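Local coordinates for alcohol dehydrogenase superfamily protein (Novosphingobium aromaticivorans, PDB 3GAZ) that probably acts as an NADP-dependent oxidoreductase of the medium-chain dehydrogenase/reductase superfamily, at residues Ala117-Pro120 with Thr124-Gln127; Ser185-Val190 with Pro197-Arg202; Val220-Thr223 with Pro227-Asp230. All blocks are in the same frame, centred on the assembly; numbering follows the deposited sequence.

Contact 1: residues Ala117-Pro120 with Thr124-Gln127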
loop_
_atom_site.group_PDB
_atom_site.type_symbol
_atom_site.label_atom_id
_atom_site.label_comp_id
_atom_site.label_asym_id
_atom_site.label_seq_id
_atom_site.Cartn_x
_atom_site.Cartn_y
_atom_site.Cartn_z
ATOM N N ALA A 117 11.344 -4.105 17.793
ATOM C CA ALA A 117 12.153 -4.841 18.753
ATOM C C ALA A 117 12.958 -3.794 19.513
ATOM O O ALA A 117 13.316 -2.751 18.953
ATOM C CB ALA A 117 13.089 -5.806 18.037
ATOM N N SER A 118 13.234 -4.060 20.785
ATOM C CA SER A 118 14.002 -3.121 21.587
ATOM C C SER A 118 15.325 -2.849 20.891
ATOM O O SER A 118 15.930 -3.754 20.309
ATOM C CB SER A 118 14.259 -3.693 22.985
ATOM O OG SER A 118 13.044 -3.847 23.699
ATOM N N LYS A 119 15.769 -1.599 20.937
ATOM C CA LYS A 119 17.029 -1.229 20.311
ATOM C C LYS A 119 18.194 -1.826 21.093
ATOM O O LYS A 119 18.197 -1.800 22.320
ATOM C CB LYS A 119 17.187 0.292 20.275
ATOM C CG LYS A 119 18.488 0.748 19.609
ATOM C CD LYS A 119 18.673 2.255 19.665
ATOM C CE LYS A 119 19.034 2.721 21.063
ATOM N NZ LYS A 119 20.313 2.113 21.531
ATOM N N PRO A 120 19.186 -2.392 20.387
ATOM C CA PRO A 120 20.346 -2.977 21.062
ATOM C C PRO A 120 20.990 -1.879 21.902
ATOM O O PRO A 120 21.273 -0.790 21.397
ATOM C CB PRO A 120 21.230 -3.416 19.899
ATOM C CG PRO A 120 20.221 -3.822 18.868
ATOM C CD PRO A 120 19.200 -2.704 18.947
ATOM N N THR A 124 24.139 3.200 18.827
ATOM C CA THR A 124 23.595 4.550 18.845
ATOM C C THR A 124 22.347 4.458 17.964
ATOM O O THR A 124 22.144 3.452 17.285
ATOM C CB THR A 124 24.563 5.566 18.210
ATOM O OG1 THR A 124 24.723 5.261 16.818
ATOM C CG2 THR A 124 25.924 5.523 18.911
HETATM N N MSE A 125 21.513 5.491 17.967
HETATM C CA MSE A 125 20.309 5.459 17.144
HETATM C C MSE A 125 20.656 5.324 15.656
HETATM O O MSE A 125 19.963 4.628 14.909
HETATM C CB MSE A 125 19.470 6.716 17.389
HETATM C CG MSE A 125 18.729 6.724 18.739
HETATM SE SE MSE A 125 17.315 5.568 18.801
HETATM C CE MSE A 125 16.857 5.675 20.554
ATOM N N ARG A 126 21.728 5.985 15.229
ATOM C CA ARG A 126 22.156 5.911 13.833
ATOM C C ARG A 126 22.531 4.475 13.471
ATOM O O ARG A 126 22.078 3.946 12.457
ATOM C CB ARG A 126 23.353 6.840 13.591
ATOM C CG ARG A 126 22.974 8.276 13.206
ATOM C CD ARG A 126 24.155 9.238 13.374
ATOM N NE ARG A 126 25.388 8.733 12.773
ATOM C CZ ARG A 126 25.613 8.636 11.464
ATOM N NH1 ARG A 126 24.688 9.016 10.593
ATOM N NH2 ARG A 126 26.768 8.149 11.026
ATOM N N GLN A 127 23.353 3.846 14.310
ATOM C CA GLN A 127 23.790 2.472 14.073
ATOM C C GLN A 127 22.631 1.484 13.969
ATOM O O GLN A 127 22.616 0.623 13.092
ATOM C CB GLN A 127 24.719 2.002 15.194
ATOM C CG GLN A 127 26.122 2.565 15.163
ATOM C CD GLN A 127 26.941 2.072 16.344
ATOM O OE1 GLN A 127 26.577 2.296 17.497
ATOM N NE2 GLN A 127 28.045 1.390 16.063
#
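Lys119 and Met125, a selenomethionine, lay their side chains across one another at about a right angle, joining the residue just after strand 116-118 of the GroES-like part to the first turn of helix 125-129. The touching atoms are the outer ones of both chains. Lys119 CD lies 3.7 Å from Met125 SE, and Lys119 CE comes equally close to the terminal methyl CE, so the aliphatic part of the lysine covers the selenium-methyl end of its partner. Lys119 leaves the backbone pointing at the helix segment, with CG and CD extended, and then bends at chi3 (73°) and chi4. The bends turn NZ toward the carbonyl of Pro120, where it donates to Pro120 O at 3.1 Å, from above the carbonyl plane. NZ also bonds to Leu123 O, so the ammonium group bridges two carbonyls of the short connection while its methylenes pack on Met125. Met125 starts out away from the strand end, and the bend at chi2 (-72°) brings its selenium back to the lysine; the same side chain rests on Glu40 and on Ala90 of strand 90-94. The contact is small and lies at the protein surface. Helix 125-129 begins with a capping box. Thr124 is the N-cap, and its OG1 accepts an almost straight bond from Gln127 N. In return Thr124 N donates to Gln127 OE1 at 2.9 Å, in the plane of the side-chain carbonyl and on one of its lone pairs.

Contact 2: residues Ser185-Val190 with Pro197-Arg202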
loop_
_atom_site.group_PDB
_atom_site.type_symbol
_atom_site.label_atom_id
_atom_site.label_comp_id
_atom_site.label_asym_id
_atom_site.label_seq_id
_atom_site.Cartn_x
_atom_site.Cartn_y
_atom_site.Cartn_z
ATOM N N SER A 185 38.709 -1.597 -1.727
ATOM C CA SER A 185 38.469 -0.873 -0.483
ATOM C C SER A 185 37.780 -1.660 0.633
ATOM O O SER A 185 37.976 -1.366 1.813
ATOM C CB SER A 185 37.661 0.396 -0.780
ATOM O OG SER A 185 36.430 0.082 -1.414
ATOM N N ASP A 186 36.981 -2.658 0.274
ATOM C CA ASP A 186 36.266 -3.438 1.278
ATOM C C ASP A 186 36.951 -4.733 1.713
ATOM O O ASP A 186 36.556 -5.333 2.715
ATOM C CB ASP A 186 34.853 -3.757 0.782
ATOM C CG ASP A 186 34.030 -2.510 0.518
ATOM O OD1 ASP A 186 34.020 -1.602 1.374
ATOM O OD2 ASP A 186 33.380 -2.445 -0.543
ATOM N N LEU A 187 37.970 -5.163 0.971
ATOM C CA LEU A 187 38.680 -6.400 1.300
ATOM C C LEU A 187 39.209 -6.415 2.731
ATOM O O LEU A 187 39.159 -7.439 3.415
ATOM C CB LEU A 187 39.842 -6.619 0.322
ATOM C CG LEU A 187 39.432 -6.890 -1.129
ATOM C CD1 LEU A 187 40.668 -6.915 -2.014
ATOM C CD2 LEU A 187 38.675 -8.210 -1.217
ATOM N N GLU A 188 39.719 -5.274 3.175
ATOM C CA GLU A 188 40.264 -5.146 4.514
ATOM C C GLU A 188 39.148 -5.225 5.552
ATOM O O GLU A 188 39.307 -5.839 6.610
ATOM C CB GLU A 188 40.999 -3.815 4.643
ATOM C CG GLU A 188 41.823 -3.705 5.890
ATOM C CD GLU A 188 42.737 -4.893 6.055
ATOM O OE1 GLU A 188 43.420 -5.264 5.075
ATOM O OE2 GLU A 188 42.769 -5.454 7.166
ATOM N N TYR A 189 38.024 -4.591 5.239
ATOM C CA TYR A 189 36.871 -4.585 6.128
ATOM C C TYR A 189 36.342 -6.007 6.324
ATOM O O TYR A 189 36.059 -6.422 7.449
ATOM C CB TYR A 189 35.765 -3.693 5.549
ATOM C CG TYR A 189 34.445 -3.839 6.268
ATOM C CD1 TYR A 189 34.248 -3.282 7.531
ATOM C CD2 TYR A 189 33.412 -4.591 5.712
ATOM C CE1 TYR A 189 33.053 -3.476 8.228
ATOM C CE2 TYR A 189 32.214 -4.794 6.400
ATOM C CZ TYR A 189 32.041 -4.236 7.655
ATOM O OH TYR A 189 30.866 -4.446 8.341
ATOM N N VAL A 190 36.212 -6.747 5.225
ATOM C CA VAL A 190 35.722 -8.125 5.277
ATOM C C VAL A 190 36.655 -9.005 6.104
ATOM O O VAL A 190 36.203 -9.834 6.901
ATOM C CB VAL A 190 35.581 -8.720 3.855
ATOM C CG1 VAL A 190 35.276 -10.213 3.930
ATOM C CG2 VAL A 190 34.468 -7.997 3.115
ATOM N N PRO A 197 38.686 -12.841 2.801
ATOM C CA PRO A 197 38.442 -11.951 1.665
ATOM C C PRO A 197 38.841 -12.528 0.314
ATOM O O PRO A 197 39.844 -13.235 0.189
ATOM C CB PRO A 197 39.263 -10.716 2.017
ATOM C CG PRO A 197 40.433 -11.307 2.749
ATOM C CD PRO A 197 39.761 -12.312 3.658
ATOM N N ILE A 198 38.044 -12.205 -0.699
ATOM C CA ILE A 198 38.283 -12.655 -2.059
ATOM C C ILE A 198 38.038 -11.481 -2.995
ATOM O O ILE A 198 36.935 -10.935 -3.041
ATOM C CB ILE A 198 37.333 -13.814 -2.438
ATOM C CG1 ILE A 198 37.642 -15.037 -1.569
ATOM C CG2 ILE A 198 37.460 -14.131 -3.925
ATOM C CD1 ILE A 198 36.619 -16.164 -1.684
ATOM N N ASP A 199 39.071 -11.083 -3.729
ATOM C CA ASP A 199 38.947 -9.975 -4.666
ATOM C C ASP A 199 37.826 -10.318 -5.646
ATOM O O ASP A 199 37.879 -11.339 -6.329
ATOM C CB ASP A 199 40.270 -9.769 -5.406
ATOM C CG ASP A 199 40.365 -8.409 -6.062
ATOM O OD1 ASP A 199 39.588 -8.140 -7.003
ATOM O OD2 ASP A 199 41.223 -7.611 -5.633
ATOM N N ALA A 200 36.812 -9.459 -5.699
ATOM C CA ALA A 200 35.646 -9.661 -6.560
ATOM C C ALA A 200 35.941 -9.797 -8.049
ATOM O O ALA A 200 35.048 -10.134 -8.830
ATOM C CB ALA A 200 34.637 -8.529 -6.334
ATOM N N SER A 201 37.182 -9.538 -8.450
ATOM C CA SER A 201 37.560 -9.646 -9.858
ATOM C C SER A 201 37.976 -11.070 -10.228
ATOM O O SER A 201 38.065 -11.413 -11.403
ATOM C CB SER A 201 38.712 -8.688 -10.166
ATOM O OG SER A 201 39.876 -9.055 -9.445
ATOM N N ARG A 202 38.229 -11.898 -9.219
ATOM C CA ARG A 202 38.646 -13.276 -9.447
ATOM C C ARG A 202 37.478 -14.153 -9.894
ATOM O O ARG A 202 36.326 -13.875 -9.572
ATOM C CB ARG A 202 39.272 -13.841 -8.170
ATOM C CG ARG A 202 40.512 -13.078 -7.716
ATOM C CD ARG A 202 40.991 -13.558 -6.363
ATOM N NE ARG A 202 41.327 -14.977 -6.368
ATOM C CZ ARG A 202 41.576 -15.682 -5.270
ATOM N NH1 ARG A 202 41.526 -15.095 -4.084
ATOM N NH2 ARG A 202 41.867 -16.974 -5.357
#
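Leu187 spreads its two methyls over Pro197-Asp199, and apolar packing carries most of this contact between helix 184-193 and strand 196-199. With CG anti to the carbonyl carbon (chi1 -66°), the isobutyl group is carried over the strand. Leu187 CD2 lies 4.1 Å from Pro197 CB and approaches the backbone at Ile198 O, 3.7 Å away. Pro197 turns the CB side of its ring to the helix, and Val190 completes the apolar patch from one turn further along: its CG1 stands 4.3 Å from Pro197 CA. Val190 also rests on Ala180 and Ala182 of the neighbouring strand 177-182, so its side chain fills the layer between helix and sheet.

Polar atoms meet carbon across the interface. Pro197 CB comes within 3.6 Å of Leu187 O, while Asp199 OD2 is 3.7 Å from the other leucine methyl, Leu187 CD1.

Hydrogen bonding shapes the strand end itself. Asp199 OD1 is held by two donors from Ser201: it takes the backbone N-H on its anti lone pair, in an Asx turn, and Ser201 OG approaches it at 2.6 Å from above the carboxylate plane. These bonds hold the carboxylate against the type I turn from Asp199 to Arg202, with its other oxygen beside Leu187.

Helix and strand segments run almost antiparallel, at 166° with 7.9 Å between their axes. This is the second half of a beta-alpha-beta crossover, in which the helix packs antiparallel to the strand it leads into; here strand 177-182, helix 184-193 and strand 196-199 form one such unit of the Rossmann-type nucleotide-binding domain.

Contact 3: residues Val220-Thr223 with Pro227-Asp230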
loop_
_atom_site.group_PDB
_atom_site.type_symbol
_atom_site.label_atom_id
_atom_site.label_comp_id
_atom_site.label_asym_id
_atom_site.label_seq_id
_atom_site.Cartn_x
_atom_site.Cartn_y
_atom_site.Cartn_z
ATOM N N VAL A 220 25.928 -20.233 -1.032
ATOM C CA VAL A 220 26.356 -18.992 -1.675
ATOM C C VAL A 220 25.243 -17.948 -1.594
ATOM O O VAL A 220 24.118 -18.198 -2.027
ATOM C CB VAL A 220 26.698 -19.194 -3.167
ATOM C CG1 VAL A 220 27.126 -17.857 -3.782
ATOM C CG2 VAL A 220 27.820 -20.228 -3.324
ATOM N N TYR A 221 25.549 -16.782 -1.031
ATOM C CA TYR A 221 24.548 -15.729 -0.935
ATOM C C TYR A 221 24.879 -14.581 -1.880
ATOM O O TYR A 221 25.842 -13.843 -1.671
ATOM C CB TYR A 221 24.437 -15.186 0.496
ATOM C CG TYR A 221 23.140 -14.431 0.749
ATOM C CD1 TYR A 221 22.660 -13.501 -0.174
ATOM C CD2 TYR A 221 22.394 -14.652 1.903
ATOM C CE1 TYR A 221 21.465 -12.811 0.044
ATOM C CE2 TYR A 221 21.196 -13.965 2.134
ATOM C CZ TYR A 221 20.738 -13.048 1.198
ATOM O OH TYR A 221 19.557 -12.370 1.409
ATOM N N ASP A 222 24.070 -14.441 -2.926
ATOM C CA ASP A 222 24.244 -13.380 -3.901
ATOM C C ASP A 222 23.503 -12.135 -3.430
ATOM O O ASP A 222 22.281 -12.151 -3.301
ATOM C CB ASP A 222 23.687 -13.819 -5.260
ATOM C CG ASP A 222 23.528 -12.662 -6.221
ATOM O OD1 ASP A 222 24.451 -11.827 -6.305
ATOM O OD2 ASP A 222 22.481 -12.585 -6.898
ATOM N N THR A 223 24.239 -11.059 -3.164
ATOM C CA THR A 223 23.602 -9.820 -2.730
ATOM C C THR A 223 23.686 -8.774 -3.832
ATOM O O THR A 223 23.251 -7.638 -3.643
ATOM C CB THR A 223 24.282 -9.209 -1.485
ATOM O OG1 THR A 223 25.507 -8.576 -1.876
ATOM C CG2 THR A 223 24.566 -10.273 -0.448
ATOM N N PRO A 227 24.897 -10.768 -13.240
ATOM C CA PRO A 227 25.989 -11.710 -13.518
ATOM C C PRO A 227 26.546 -12.361 -12.255
ATOM O O PRO A 227 27.074 -13.472 -12.300
ATOM C CB PRO A 227 27.032 -10.837 -14.212
ATOM C CG PRO A 227 26.197 -9.777 -14.887
ATOM C CD PRO A 227 25.192 -9.441 -13.810
ATOM N N VAL A 228 26.435 -11.666 -11.127
ATOM C CA VAL A 228 26.946 -12.200 -9.870
ATOM C C VAL A 228 26.171 -13.457 -9.466
ATOM O O VAL A 228 26.713 -14.348 -8.806
ATOM C CB VAL A 228 26.857 -11.146 -8.733
ATOM C CG1 VAL A 228 27.435 -11.716 -7.451
ATOM C CG2 VAL A 228 27.618 -9.877 -9.139
ATOM N N LEU A 229 24.901 -13.527 -9.858
ATOM C CA LEU A 229 24.092 -14.697 -9.530
ATOM C C LEU A 229 24.594 -15.885 -10.348
ATOM O O LEU A 229 24.673 -17.014 -9.850
ATOM C CB LEU A 229 22.613 -14.434 -9.825
ATOM C CG LEU A 229 21.684 -15.624 -9.572
ATOM C CD1 LEU A 229 21.904 -16.162 -8.162
ATOM C CD2 LEU A 229 20.237 -15.189 -9.764
ATOM N N ASP A 230 24.939 -15.631 -11.607
ATOM C CA ASP A 230 25.461 -16.693 -12.465
ATOM C C ASP A 230 26.776 -17.201 -11.869
ATOM O O ASP A 230 27.042 -18.398 -11.850
ATOM C CB ASP A 230 25.706 -16.172 -13.885
ATOM C CG ASP A 230 24.436 -15.695 -14.558
ATOM O OD1 ASP A 230 23.470 -16.481 -14.628
ATOM O OD2 ASP A 230 24.407 -14.535 -15.019
#
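Asp222 points its carboxylate at Val228 and Leu229 because its CG stands anti to the backbone N (chi1 166°), which sends the group off the end of strand 217-222 toward the start of helix 227-235. This is a strand-turn-helix unit of the Rossmann-type domain, at the C-terminal end of an inner strand of its parallel sheet. Leu229 takes the same kind of first torsion (chi1 177°), and its side chain crosses that of Asp222 at about a right angle.

The two carboxylate oxygens divide the first helical turn between them. Asp222 OD1 faces Val228, 3.2 Å from the branch methyl CG1. Asp222 OD2 lies beside Leu229, 3.5 Å from CB, and the methyl CD1 closes in at 3.8 Å from the same oxygen. Asp222 CG itself is 3.9 Å from Leu229 CA, which brings the carboxylate close to the helix backbone.

The carboxylate is buried but well supplied with polar partners. OD1 accepts from the backbone N of both Leu224 and Gly225 in the intervening loop, and OD2 bonds to Ser244 OG on strand 240-244. These bonds fix the rotation of the carboxylate, and two backbone N-H groups and a hydroxyl would favour its ionised form. Leu229 also packs on Val242 and Ser244. Nearer the strand backbone, Asp222 CB meets Leu229 CD1 at 4.1 Å.

In the fold
The three contacts follow one another along the chain, each closing before the next opens. Contact 1 belongs to the GroES-like part, where strand 116-118 of the mixed sheet leads into helix 125-129; contacts 2 and 3 both sit on the six-stranded parallel sheet of the nucleotide-binding part. There strand 196-199 is the outermost on one side and strand 217-222 lies further in, beyond 177-182 and 153-157. Contacts 2 and 3 have centres 15 Å apart, against 28 and 30 Å from contact 1, and no pair touches. Contacts 1 and 3 lie on opposite sides of the chain's centre, one in each part, as expected of a two-domain medium-chain dehydrogenase.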